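Local coordinates for WbbM protein (Klebsiella pneumoniae, PDB 6U4B), which is a bifunctional, trimeric glycosyltransferase that acts as an O-antigen polymerase and binds magnesium, at residues A[107-112]-A[215-220]; A[159-164]-A[206-211]; A[403-408]-A[556-561]. One frame throughout, in Å; residues are numbered along the deposited sequence.

Contact 1: residues A[107-112]-A[215-220]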
loop_
_atom_site.group_PDB
_atom_site.type_symbol
_atom_site.label_atom_id
_atom_site.label_comp_id
_atom_site.label_asym_id
_atom_site.label_seq_id
_atom_site.Cartn_x
_atom_site.Cartn_y
_atom_site.Cartn_z
ATOM N N LEU A 107 18.181 39.992 -34.291
ATOM C CA LEU A 107 18.508 41.300 -34.836
ATOM C C LEU A 107 19.887 41.263 -35.481
ATOM O O LEU A 107 20.795 40.582 -34.995
ATOM C CB LEU A 107 18.476 42.372 -33.747
ATOM C CG LEU A 107 17.137 42.643 -33.060
ATOM C CD1 LEU A 107 17.366 43.467 -31.805
ATOM C CD2 LEU A 107 16.181 43.352 -34.002
ATOM N N ASN A 108 20.032 41.998 -36.578
ATOM C CA ASN A 108 21.309 42.136 -37.267
ATOM C C ASN A 108 22.062 43.305 -36.643
ATOM O O ASN A 108 21.680 44.465 -36.817
ATOM C CB ASN A 108 21.083 42.346 -38.762
ATOM C CG ASN A 108 22.371 42.599 -39.527
ATOM O OD1 ASN A 108 23.471 42.458 -38.993
ATOM N ND2 ASN A 108 22.234 42.963 -40.795
ATOM N N PHE A 109 23.130 42.996 -35.913
ATOM C CA PHE A 109 23.948 44.008 -35.258
ATOM C C PHE A 109 25.156 44.429 -36.085
ATOM O O PHE A 109 25.928 45.281 -35.633
ATOM C CB PHE A 109 24.424 43.498 -33.891
ATOM C CG PHE A 109 23.310 43.103 -32.966
ATOM C CD1 PHE A 109 22.893 41.785 -32.884
ATOM C CD2 PHE A 109 22.681 44.051 -32.176
ATOM C CE1 PHE A 109 21.869 41.420 -32.032
ATOM C CE2 PHE A 109 21.655 43.692 -31.322
ATOM C CZ PHE A 109 21.248 42.374 -31.249
ATOM N N SER A 110 25.340 43.863 -37.276
ATOM C CA SER A 110 26.543 44.120 -38.052
ATOM C C SER A 110 26.443 45.452 -38.790
ATOM O O SER A 110 25.366 46.042 -38.928
ATOM C CB SER A 110 26.796 42.991 -39.052
ATOM O OG SER A 110 25.966 43.122 -40.193
ATOM N N GLU A 111 27.597 45.920 -39.275
ATOM C CA GLU A 111 27.646 47.192 -39.992
ATOM C C GLU A 111 26.806 47.150 -41.261
ATOM O O GLU A 111 26.136 48.130 -41.604
ATOM C CB GLU A 111 29.095 47.550 -40.320
ATOM C CG GLU A 111 29.930 47.918 -39.107
ATOM C CD GLU A 111 29.576 49.283 -38.555
ATOM O OE1 GLU A 111 30.188 50.280 -38.995
ATOM O OE2 GLU A 111 28.677 49.362 -37.691
ATOM N N LYS A 112 26.833 46.027 -41.976
ATOM C CA LYS A 112 26.009 45.880 -43.170
ATOM C C LYS A 112 24.550 45.717 -42.761
ATOM O O LYS A 112 24.156 44.674 -42.228
ATOM C CB LYS A 112 26.472 44.690 -44.005
ATOM C CG LYS A 112 25.507 44.350 -45.130
ATOM C CD LYS A 112 26.085 43.349 -46.111
ATOM C CE LYS A 112 25.081 43.048 -47.212
ATOM N NZ LYS A 112 25.689 42.328 -48.359
ATOM N N MET A 215 10.996 42.559 -29.690
ATOM C CA MET A 215 12.421 42.314 -29.849
ATOM C C MET A 215 13.145 43.655 -29.818
ATOM O O MET A 215 12.920 44.505 -30.686
ATOM C CB MET A 215 12.680 41.574 -31.161
ATOM C CG MET A 215 14.069 40.991 -31.317
ATOM S SD MET A 215 14.102 39.721 -32.599
ATOM C CE MET A 215 13.530 40.651 -34.019
ATOM N N PHE A 216 13.995 43.850 -28.814
ATOM C CA PHE A 216 14.681 45.126 -28.660
ATOM C C PHE A 216 15.924 44.934 -27.806
ATOM O O PHE A 216 16.093 43.910 -27.140
ATOM C CB PHE A 216 13.765 46.189 -28.032
ATOM C CG PHE A 216 13.206 45.798 -26.684
ATOM C CD1 PHE A 216 11.915 45.308 -26.569
ATOM C CD2 PHE A 216 13.969 45.927 -25.532
ATOM C CE1 PHE A 216 11.397 44.953 -25.333
ATOM C CE2 PHE A 216 13.460 45.572 -24.296
ATOM C CZ PHE A 216 12.172 45.086 -24.195
ATOM N N VAL A 217 16.792 45.941 -27.846
ATOM C CA VAL A 217 17.878 46.113 -26.890
ATOM C C VAL A 217 17.826 47.558 -26.418
ATOM O O VAL A 217 17.822 48.480 -27.241
ATOM C CB VAL A 217 19.259 45.801 -27.501
ATOM C CG1 VAL A 217 20.331 45.799 -26.416
ATOM C CG2 VAL A 217 19.242 44.475 -28.250
ATOM N N MET A 218 17.770 47.765 -25.104
ATOM C CA MET A 218 17.703 49.121 -24.581
ATOM C C MET A 218 18.590 49.255 -23.351
ATOM O O MET A 218 19.022 48.265 -22.754
ATOM C CB MET A 218 16.266 49.539 -24.253
ATOM C CG MET A 218 15.595 48.709 -23.186
ATOM S SD MET A 218 13.942 49.328 -22.821
ATOM C CE MET A 218 13.130 49.100 -24.400
ATOM N N ARG A 219 18.856 50.508 -22.990
ATOM C CA ARG A 219 19.733 50.819 -21.874
ATOM C C ARG A 219 19.119 50.355 -20.558
ATOM O O ARG A 219 17.895 50.303 -20.398
ATOM C CB ARG A 219 20.014 52.323 -21.827
ATOM C CG ARG A 219 21.121 52.722 -20.865
ATOM C CD ARG A 219 22.324 53.282 -21.601
ATOM N NE ARG A 219 22.082 54.635 -22.094
ATOM C CZ ARG A 219 22.988 55.373 -22.725
ATOM N NH1 ARG A 219 22.682 56.597 -23.135
ATOM N NH2 ARG A 219 24.203 54.889 -22.948
ATOM N N LYS A 220 19.999 50.019 -19.611
ATOM C CA LYS A 220 19.583 49.466 -18.325
ATOM C C LYS A 220 18.547 50.347 -17.633
ATOM O O LYS A 220 17.536 49.854 -17.118
ATOM C CB LYS A 220 20.812 49.279 -17.435
ATOM C CG LYS A 220 20.524 48.961 -15.978
ATOM C CD LYS A 220 21.823 48.969 -15.185
ATOM C CE LYS A 220 21.583 48.969 -13.685
ATOM N NZ LYS A 220 22.844 49.219 -12.931
#

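Contact 2: residues A[159-164]-A[206-211]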
loop_
_atom_site.group_PDB
_atom_site.type_symbol
_atom_site.label_atom_id
_atom_site.label_comp_id
_atom_site.label_asym_id
_atom_site.label_seq_id
_atom_site.Cartn_x
_atom_site.Cartn_y
_atom_site.Cartn_z
ATOM N N SER A 159 4.526 49.105 -41.678
ATOM C CA SER A 159 3.430 49.971 -42.091
ATOM C C SER A 159 2.117 49.202 -42.090
ATOM O O SER A 159 2.010 48.139 -42.710
ATOM C CB SER A 159 3.700 50.554 -43.479
ATOM O OG SER A 159 2.563 51.236 -43.974
ATOM N N VAL A 160 1.115 49.747 -41.393
ATOM C CA VAL A 160 -0.203 49.120 -41.347
ATOM C C VAL A 160 -1.077 49.494 -42.532
ATOM O O VAL A 160 -2.129 48.874 -42.731
ATOM C CB VAL A 160 -0.945 49.484 -40.047
ATOM C CG1 VAL A 160 -0.171 48.987 -38.837
ATOM C CG2 VAL A 160 -1.167 50.987 -39.965
ATOM N N THR A 161 -0.678 50.491 -43.326
ATOM C CA THR A 161 -1.495 50.882 -44.469
ATOM C C THR A 161 -1.440 49.846 -45.583
ATOM O O THR A 161 -2.413 49.690 -46.329
ATOM C CB THR A 161 -1.056 52.251 -44.994
ATOM O OG1 THR A 161 0.368 52.277 -45.146
ATOM C CG2 THR A 161 -1.485 53.351 -44.035
ATOM N N ALA A 162 -0.320 49.129 -45.711
ATOM C CA ALA A 162 -0.242 48.062 -46.704
ATOM C C ALA A 162 -1.175 46.910 -46.360
ATOM O O ALA A 162 -1.729 46.272 -47.261
ATOM C CB ALA A 162 1.197 47.562 -46.830
ATOM N N ALA A 163 -1.368 46.632 -45.072
ATOM C CA ALA A 163 -2.278 45.582 -44.638
ATOM C C ALA A 163 -3.741 45.994 -44.719
ATOM O O ALA A 163 -4.613 45.189 -44.376
ATOM C CB ALA A 163 -1.940 45.151 -43.209
ATOM N N GLY A 164 -4.031 47.218 -45.157
ATOM C CA GLY A 164 -5.391 47.690 -45.314
ATOM C C GLY A 164 -5.926 48.521 -44.169
ATOM O O GLY A 164 -7.093 48.928 -44.219
ATOM N N ASP A 206 -3.037 57.429 -34.206
ATOM C CA ASP A 206 -3.281 58.054 -35.499
ATOM C C ASP A 206 -2.164 57.812 -36.506
ATOM O O ASP A 206 -2.343 58.124 -37.688
ATOM C CB ASP A 206 -3.490 59.565 -35.343
ATOM C CG ASP A 206 -4.798 59.908 -34.654
ATOM O OD1 ASP A 206 -5.083 61.113 -34.487
ATOM O OD2 ASP A 206 -5.531 58.973 -34.266
ATOM N N ALA A 207 -1.027 57.274 -36.075
ATOM C CA ALA A 207 0.066 57.006 -36.995
ATOM C C ALA A 207 -0.217 55.755 -37.822
ATOM O O ALA A 207 -1.023 54.897 -37.450
ATOM C CB ALA A 207 1.385 56.843 -36.239
ATOM N N SER A 208 0.466 55.658 -38.959
ATOM C CA SER A 208 0.293 54.552 -39.889
ATOM C C SER A 208 1.416 53.524 -39.806
ATOM O O SER A 208 1.486 52.628 -40.654
ATOM C CB SER A 208 0.180 55.086 -41.319
ATOM O OG SER A 208 1.352 55.791 -41.693
ATOM N N ASP A 209 2.294 53.626 -38.811
ATOM C CA ASP A 209 3.405 52.696 -38.691
ATOM C C ASP A 209 3.826 52.613 -37.232
ATOM O O ASP A 209 3.404 53.411 -36.392
ATOM C CB ASP A 209 4.576 53.107 -39.595
ATOM C CG ASP A 209 5.134 54.481 -39.254
ATOM O OD1 ASP A 209 6.186 54.852 -39.816
ATOM O OD2 ASP A 209 4.534 55.186 -38.416
ATOM N N GLY A 210 4.664 51.629 -36.939
ATOM C CA GLY A 210 5.137 51.432 -35.584
ATOM C C GLY A 210 5.922 50.146 -35.483
ATOM O O GLY A 210 6.005 49.357 -36.430
ATOM N N TYR A 211 6.501 49.945 -34.304
ATOM C CA TYR A 211 7.322 48.768 -34.032
ATOM C C TYR A 211 6.415 47.659 -33.513
ATOM O O TYR A 211 6.080 47.616 -32.327
ATOM C CB TYR A 211 8.425 49.099 -33.037
ATOM C CG TYR A 211 9.299 50.261 -33.452
ATOM C CD1 TYR A 211 9.120 51.520 -32.897
ATOM C CD2 TYR A 211 10.302 50.098 -34.398
ATOM C CE1 TYR A 211 9.917 52.585 -33.270
ATOM C CE2 TYR A 211 11.107 51.156 -34.777
ATOM C CZ TYR A 211 10.908 52.397 -34.212
ATOM O OH TYR A 211 11.706 53.456 -34.587
#

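Contact 3: residues A[403-408]-A[556-561]. With MG (magnesium ion), chain C.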
loop_
_atom_site.group_PDB
_atom_site.type_symbol
_atom_site.label_atom_id
_atom_site.label_comp_id
_atom_site.label_asym_id
_atom_site.label_seq_id
_atom_site.Cartn_x
_atom_site.Cartn_y
_atom_site.Cartn_z
ATOM N N VAL A 403 24.002 5.587 -17.218
ATOM C CA VAL A 403 23.443 4.242 -17.307
ATOM C C VAL A 403 22.132 4.309 -18.078
ATOM O O VAL A 403 21.169 4.939 -17.622
ATOM C CB VAL A 403 23.223 3.623 -15.917
ATOM C CG1 VAL A 403 22.643 2.225 -16.048
ATOM C CG2 VAL A 403 24.526 3.598 -15.137
ATOM N N PHE A 404 22.093 3.671 -19.247
ATOM C CA PHE A 404 20.836 3.489 -19.959
ATOM C C PHE A 404 20.213 2.153 -19.584
ATOM O O PHE A 404 20.916 1.158 -19.385
ATOM C CB PHE A 404 21.023 3.548 -21.479
ATOM C CG PHE A 404 19.789 3.139 -22.246
ATOM C CD1 PHE A 404 18.834 4.081 -22.589
ATOM C CD2 PHE A 404 19.567 1.808 -22.589
ATOM C CE1 PHE A 404 17.693 3.713 -23.270
ATOM C CE2 PHE A 404 18.421 1.433 -23.260
ATOM C CZ PHE A 404 17.487 2.387 -23.607
ATOM N N ILE A 405 18.884 2.129 -19.522
ATOM C CA ILE A 405 18.164 0.890 -19.246
ATOM C C ILE A 405 16.860 0.897 -20.034
ATOM O O ILE A 405 16.176 1.921 -20.119
ATOM C CB ILE A 405 17.930 0.706 -17.728
ATOM C CG1 ILE A 405 17.230 -0.626 -17.436
ATOM C CG2 ILE A 405 17.155 1.885 -17.139
ATOM C CD1 ILE A 405 17.158 -0.957 -15.959
ATOM N N ASP A 406 16.533 -0.252 -20.625
ATOM C CA ASP A 406 15.264 -0.412 -21.324
ATOM C C ASP A 406 14.088 -0.129 -20.392
ATOM O O ASP A 406 14.155 -0.350 -19.179
ATOM C CB ASP A 406 15.141 -1.831 -21.883
ATOM C CG ASP A 406 15.639 -1.948 -23.309
ATOM O OD1 ASP A 406 16.262 -0.988 -23.813
ATOM O OD2 ASP A 406 15.397 -3.006 -23.930
ATOM N N SER A 407 12.989 0.346 -20.976
ATOM C CA SER A 407 11.814 0.685 -20.185
ATOM C C SER A 407 11.025 -0.540 -19.746
ATOM O O SER A 407 10.301 -0.466 -18.747
ATOM C CB SER A 407 10.901 1.631 -20.969
ATOM O OG SER A 407 10.259 0.956 -22.036
ATOM N N ASP A 408 11.145 -1.661 -20.454
ATOM C CA ASP A 408 10.419 -2.879 -20.090
ATOM C C ASP A 408 11.219 -3.733 -19.110
ATOM O O ASP A 408 11.389 -4.941 -19.287
ATOM C CB ASP A 408 10.056 -3.666 -21.344
ATOM C CG ASP A 408 11.264 -3.995 -22.198
ATOM O OD1 ASP A 408 12.348 -3.424 -21.950
ATOM O OD2 ASP A 408 11.129 -4.831 -23.116
ATOM N N PRO A 556 18.326 -12.251 -9.726
ATOM C CA PRO A 556 18.542 -11.205 -10.732
ATOM C C PRO A 556 18.772 -9.852 -10.086
ATOM O O PRO A 556 18.257 -9.552 -9.006
ATOM C CB PRO A 556 17.239 -11.211 -11.546
ATOM C CG PRO A 556 16.530 -12.479 -11.160
ATOM C CD PRO A 556 16.945 -12.756 -9.752
ATOM N N LYS A 557 19.573 -9.029 -10.764
ATOM C CA LYS A 557 19.698 -7.629 -10.392
ATOM C C LYS A 557 18.881 -6.712 -11.288
ATOM O O LYS A 557 18.531 -5.603 -10.864
ATOM C CB LYS A 557 21.172 -7.207 -10.402
ATOM C CG LYS A 557 21.980 -7.918 -9.326
ATOM C CD LYS A 557 23.372 -7.342 -9.158
ATOM C CE LYS A 557 24.064 -7.961 -7.950
ATOM N NZ LYS A 557 25.501 -7.586 -7.863
ATOM N N MET A 558 18.557 -7.159 -12.501
ATOM C CA MET A 558 17.590 -6.480 -13.353
ATOM C C MET A 558 16.847 -7.541 -14.147
ATOM O O MET A 558 17.470 -8.450 -14.701
ATOM C CB MET A 558 18.265 -5.468 -14.291
ATOM C CG MET A 558 17.309 -4.776 -15.262
ATOM S SD MET A 558 16.998 -5.686 -16.795
ATOM C CE MET A 558 18.280 -5.024 -17.863
ATOM N N ILE A 559 15.527 -7.415 -14.200
ATOM C CA ILE A 559 14.667 -8.344 -14.919
ATOM C C ILE A 559 14.213 -7.660 -16.200
ATOM O O ILE A 559 13.659 -6.557 -16.160
ATOM C CB ILE A 559 13.468 -8.771 -14.061
ATOM C CG1 ILE A 559 13.956 -9.487 -12.801
ATOM C CG2 ILE A 559 12.521 -9.645 -14.864
ATOM C CD1 ILE A 559 12.907 -9.617 -11.717
ATOM N N HIS A 560 14.452 -8.305 -17.337
ATOM C CA HIS A 560 14.144 -7.739 -18.643
ATOM C C HIS A 560 12.934 -8.470 -19.213
ATOM O O HIS A 560 13.022 -9.652 -19.564
ATOM C CB HIS A 560 15.347 -7.848 -19.578
ATOM C CG HIS A 560 15.256 -6.967 -20.783
ATOM N ND1 HIS A 560 16.286 -6.833 -21.689
ATOM C CD2 HIS A 560 14.256 -6.170 -21.230
ATOM C CE1 HIS A 560 15.925 -5.992 -22.642
ATOM N NE2 HIS A 560 14.698 -5.575 -22.387
ATOM N N TYR A 561 11.808 -7.763 -19.319
ATOM C CA TYR A 561 10.610 -8.354 -19.901
ATOM C C TYR A 561 10.618 -8.210 -21.416
ATOM O O TYR A 561 9.623 -7.789 -22.015
ATOM C CB TYR A 561 9.356 -7.726 -19.305
ATOM C CG TYR A 561 9.290 -7.873 -17.809
ATOM C CD1 TYR A 561 9.729 -6.854 -16.977
ATOM C CD2 TYR A 561 8.825 -9.043 -17.224
ATOM C CE1 TYR A 561 9.686 -6.987 -15.605
ATOM C CE2 TYR A 561 8.776 -9.186 -15.853
ATOM C CZ TYR A 561 9.209 -8.154 -15.051
ATOM O OH TYR A 561 9.165 -8.286 -13.685
HETATM MG MG MG C . 13.752 -4.373 -23.765
#

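Contact 1: residues A[107-112]-A[215-220]
L107 meets M215 and V217 through the two branches of its isobutyl group. Its CG sits beside the backbone N, anti to the carbonyl carbon (chi1 -63°), and from there the branches diverge: L107 CD2 reaches the terminal methyl of M215, CE, at 3.8 Å, while L107 CD1 comes to 4.1 Å from V217 CG2. L107 CG itself lies 3.9 Å from M215 CG, so the methionine runs along the leucine in the opposite sense, and its bent last torsion (chi3 58°) brings the methyl back to it. N108 turns the loop rather than bridging the contact: its OD1 accepts S110 N at 2.9 Å in an Asx turn and also takes the S110 OG bond at 2.8 Å. F109 follows with a ring edge, CE2 lying 4.0 Å from V217 CG2 close to the ring plane. The same valine methyl therefore touches both L107 and F109, in a buried and wholly apolar interface. L280 of strand 277-285 touches both L107 and F109, P155 of strand 152-159 packs on L107, and strand 216-219 runs antiparallel between strands 97-102 and 152-159 in the mixed sheet of the DUF4422 region.

Contact 2: residues A[159-164]-A[206-211]
S159 OG is gripped from within its own segment, by T161 OG1 at 2.7 Å and by a weak bond from T161 N at 3.4 Å, where strand 152-159 ends in an antiparallel bridge to D209. This hydroxyl lies anti to the S159 backbone N (chi1 171°), which turns it forward along the chain to T161. S159 and D209 form a non-hydrogen-bonded pair with their CA atoms 4.4 Å apart, and both CB atoms lie on the same face of the sheet; the D209 carboxylate then leads away from S159. The one hydrogen bond across the contact comes next to that pair: V160 N donates to S208 O over 3.0 Å with an N-H...O angle of 156°. S208 O is also approached by carbon, with S159 CA making a CA-H...O contact and V160 CG2 lying 3.2 Å from the same oxygen. Beyond V160 the chain leaves the sheet in a type I turn from T161 to G164, closed by a bond from G164 N to T161 O, and leads on to helix 168-173. N168 of that helix bonds D209 O through its ND2 and packs on V160, so the helix start meets both segments. This partly exposed edge thus joins the end of a central strand to the short strand 209-210. Next to the hydrogen bond an apolar touch closes the contact: the methyl T161 CG2 rests 3.6 Å from S208 CB.

Contact 3: residues A[403-408]-A[556-561]
A magnesium site joins the end of strand 402-405 to strand 558-560, with D406, D408 and H560 as its protein ligands. D406 OD2 and H560 NE2 each bind the ion at 2.1 Å, whereas D408 grips it more loosely and with both oxygens, OD1 at 2.5 Å and OD2 at 2.7 Å. The two carboxylates stand nearly upright to the imidazole, their planes turned 79° and 82° from it, and D406 OD2 and D408 OD1 lie near the ring plane at its NE2 edge. These oxygens approach NE2 because all three atoms bind the same ion. Behind the first shell, N526 OD1 pairs with H560 ND1 and would help fix the ring's rotation, while R389 forms a salt bridge with D406 OD1, the oxygen that is not the metal ligand. A backbone hydrogen bond also joins the segments, Y561 N to D408 O at 2.9 Å. On strand 402-405, I405 CD1 packs 3.9 Å from M558 CG; both I405 side-chain torsions are trans, and this extended chain carries the methyl to the methionine. Two aspartates separated by a single residue at a strand end, completed by a histidine far along the sequence, form the DxD metal site characteristic of GT-A glycosyltransferases such as family 8.

Overall arrangement
Contacts 1 and 2 belong to the DUF4422 region and contact 3 to the family 8 glycosyltransferase region, on the opposite side of the chain's centre. The centres of contacts 1 and 2 are about 23 Å apart; contact 2 is nested along the chain inside the loop that contact 1 closes, and both reach one mixed sheet through the consecutive strands 209-210 and 216-219. Contact 1 is buried, whereas contact 2 lies at the surface. Contact 3, which holds the magnesium ion, is about 52 Å from contact 1 and about 62 Å from contact 2 between centres, with nearest atoms about 37 and 46 Å away. Neither of the first two contacts touches the metal site.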